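Local coordinates for protein citrate synthase (Sulfolobus solfataricus, PDB 1O7X) that belongs to the citrate synthase family of enzymes and folds into a largely helical chain that assembles as a dimer, at residues K55-K59 with K60-D64. Numbering follows the deposited sequence.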
loop_
_atom_site.group_PDB
_atom_site.type_symbol
_atom_site.label_atom_id
_atom_site.label_comp_id
_atom_site.label_asym_id
_atom_site.label_seq_id
_atom_site.Cartn_x
_atom_site.Cartn_y
_atom_site.Cartn_z
ATOM N N LYS A 55 -15.008 -7.338 -23.496
ATOM C CA LYS A 55 -15.744 -7.020 -24.717
ATOM C C LYS A 55 -16.935 -6.104 -24.429
ATOM O O LYS A 55 -17.287 -5.878 -23.274
ATOM C CB LYS A 55 -16.243 -8.295 -25.405
ATOM C CG LYS A 55 -17.673 -8.697 -25.054
ATOM C CD LYS A 55 -17.715 -9.976 -24.234
ATOM C CE LYS A 55 -19.156 -10.319 -23.863
ATOM N NZ LYS A 55 -19.356 -11.801 -23.803
ATOM N N LEU A 56 -17.564 -5.628 -25.497
ATOM C CA LEU A 56 -18.727 -4.754 -25.346
ATOM C C LEU A 56 -19.971 -5.523 -24.917
ATOM O O LEU A 56 -20.273 -6.634 -25.354
ATOM C CB LEU A 56 -18.989 -3.941 -26.612
ATOM C CG LEU A 56 -17.917 -2.860 -26.843
ATOM C CD1 LEU A 56 -17.800 -2.546 -28.320
ATOM C CD2 LEU A 56 -18.240 -1.638 -25.994
ATOM N N PRO A 57 -20.701 -4.910 -23.993
ATOM C CA PRO A 57 -21.905 -5.494 -23.460
ATOM C C PRO A 57 -23.053 -5.568 -24.446
ATOM O O PRO A 57 -23.473 -4.565 -25.032
ATOM C CB PRO A 57 -22.252 -4.552 -22.305
ATOM C CG PRO A 57 -21.646 -3.238 -22.642
ATOM C CD PRO A 57 -20.405 -3.571 -23.418
ATOM N N THR A 58 -23.679 -6.737 -24.548
ATOM C CA THR A 58 -24.953 -6.795 -25.291
ATOM C C THR A 58 -25.908 -5.966 -24.431
ATOM O O THR A 58 -25.754 -5.975 -23.208
ATOM C CB THR A 58 -25.550 -8.195 -25.419
ATOM O OG1 THR A 58 -25.998 -8.565 -24.109
ATOM C CG2 THR A 58 -24.560 -9.235 -25.900
ATOM N N LYS A 59 -26.934 -5.357 -24.974
ATOM C CA LYS A 59 -27.877 -4.584 -24.191
ATOM C C LYS A 59 -28.320 -5.149 -22.856
ATOM O O LYS A 59 -28.527 -4.309 -21.954
ATOM C CB LYS A 59 -29.109 -4.307 -25.079
ATOM C CG LYS A 59 -29.393 -2.820 -25.275
ATOM C CD LYS A 59 -30.865 -2.533 -25.017
ATOM C CE LYS A 59 -31.062 -2.011 -23.596
ATOM N NZ LYS A 59 -32.218 -1.058 -23.551
ATOM N N LYS A 60 -28.526 -6.443 -22.641
ATOM C CA LYS A 60 -28.987 -6.918 -21.332
ATOM C C LYS A 60 -27.834 -7.207 -20.380
ATOM O O LYS A 60 -27.979 -7.185 -19.160
ATOM C CB LYS A 60 -29.889 -8.137 -21.441
ATOM C CG LYS A 60 -29.276 -9.516 -21.422
ATOM C CD LYS A 60 -28.248 -9.697 -22.527
ATOM C CE LYS A 60 -28.026 -11.152 -22.903
ATOM N NZ LYS A 60 -29.279 -11.732 -23.485
ATOM N N GLU A 61 -26.667 -7.487 -20.964
ATOM C CA GLU A 61 -25.454 -7.742 -20.192
ATOM C C GLU A 61 -25.150 -6.452 -19.426
ATOM O O GLU A 61 -24.977 -6.449 -18.207
ATOM C CB GLU A 61 -24.286 -8.100 -21.095
ATOM C CG GLU A 61 -24.249 -9.539 -21.561
ATOM C CD GLU A 61 -23.135 -9.785 -22.558
ATOM O OE1 GLU A 61 -22.762 -8.831 -23.271
ATOM O OE2 GLU A 61 -22.635 -10.929 -22.620
ATOM N N LEU A 62 -25.217 -5.338 -20.170
ATOM C CA LEU A 62 -25.017 -4.047 -19.539
ATOM C C LEU A 62 -26.088 -3.777 -18.494
ATOM O O LEU A 62 -25.801 -3.140 -17.472
ATOM C CB LEU A 62 -24.994 -2.936 -20.586
ATOM C CG LEU A 62 -24.752 -1.529 -20.034
ATOM C CD1 LEU A 62 -23.966 -0.699 -21.032
ATOM C CD2 LEU A 62 -26.072 -0.860 -19.695
ATOM N N ASN A 63 -27.345 -4.264 -18.729
ATOM C CA ASN A 63 -28.401 -3.939 -17.747
ATOM C C ASN A 63 -28.201 -4.746 -16.479
ATOM O O ASN A 63 -28.497 -4.195 -15.423
ATOM C CB ASN A 63 -29.765 -4.132 -18.381
ATOM C CG ASN A 63 -30.968 -3.684 -17.574
ATOM O OD1 ASN A 63 -30.939 -3.064 -16.458
ATOM N ND2 ASN A 63 -32.169 -3.988 -18.161
ATOM N N ASP A 64 -27.724 -5.974 -16.551
ATOM C CA ASP A 64 -27.503 -6.744 -15.334
ATOM C C ASP A 64 -26.379 -6.059 -14.550
ATOM O O ASP A 64 -26.600 -5.719 -13.387
ATOM C CB ASP A 64 -27.122 -8.205 -15.517
ATOM C CG ASP A 64 -27.959 -8.948 -16.541
ATOM O OD1 ASP A 64 -29.198 -8.919 -16.342
ATOM O OD2 ASP A 64 -27.362 -9.509 -17.487
#
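Thr-58 and Glu-61 form a capping box at the N-terminal end of helix 59-70, on the protein surface. Thr-58 is the N-cap, and the two residues exchange bonds between side chain and backbone. In one direction, Thr-58 N donates to Glu-61 OE1 at 2.6 Å. This bond is nearly straight, with an N-H...O angle of 172°. It reaches OE1 on the anti side of the carboxylate, 22° out of its plane. In the other direction, Glu-61 N gives a weak bond to Thr-58 OG1 at 3.4 Å.

A chi1 of 70° places Thr-58 OG1 in the cleft flanked by its own N and C, turned to the helix end. In Glu-61, CG lies beside the backbone N, and the extended chain beyond it then brings the carboxylate back toward the incoming loop. There the two carboxylate oxygens have different partners. OE1 accepts the Thr-58 N-H, while OE2 forms a long salt bridge with Lys-55 NZ at 3.6 Å. The Lys-55 chain runs roughly perpendicular to that of Glu-61, and both also touch Tyr-49 of helix 44-53. The box thus lies at the junction of two successive helices.

The first helical turn is closed by the backbone, with Leu-62 N bonded to Thr-58 O at 3.2 Å. The ring of Pro-57, the residue before the cap, packs on Leu-62. Pro-57 CB meets Leu-62 CB at 3.6 Å, and Pro-57 CG lies 3.8 Å from Leu-62 CD1.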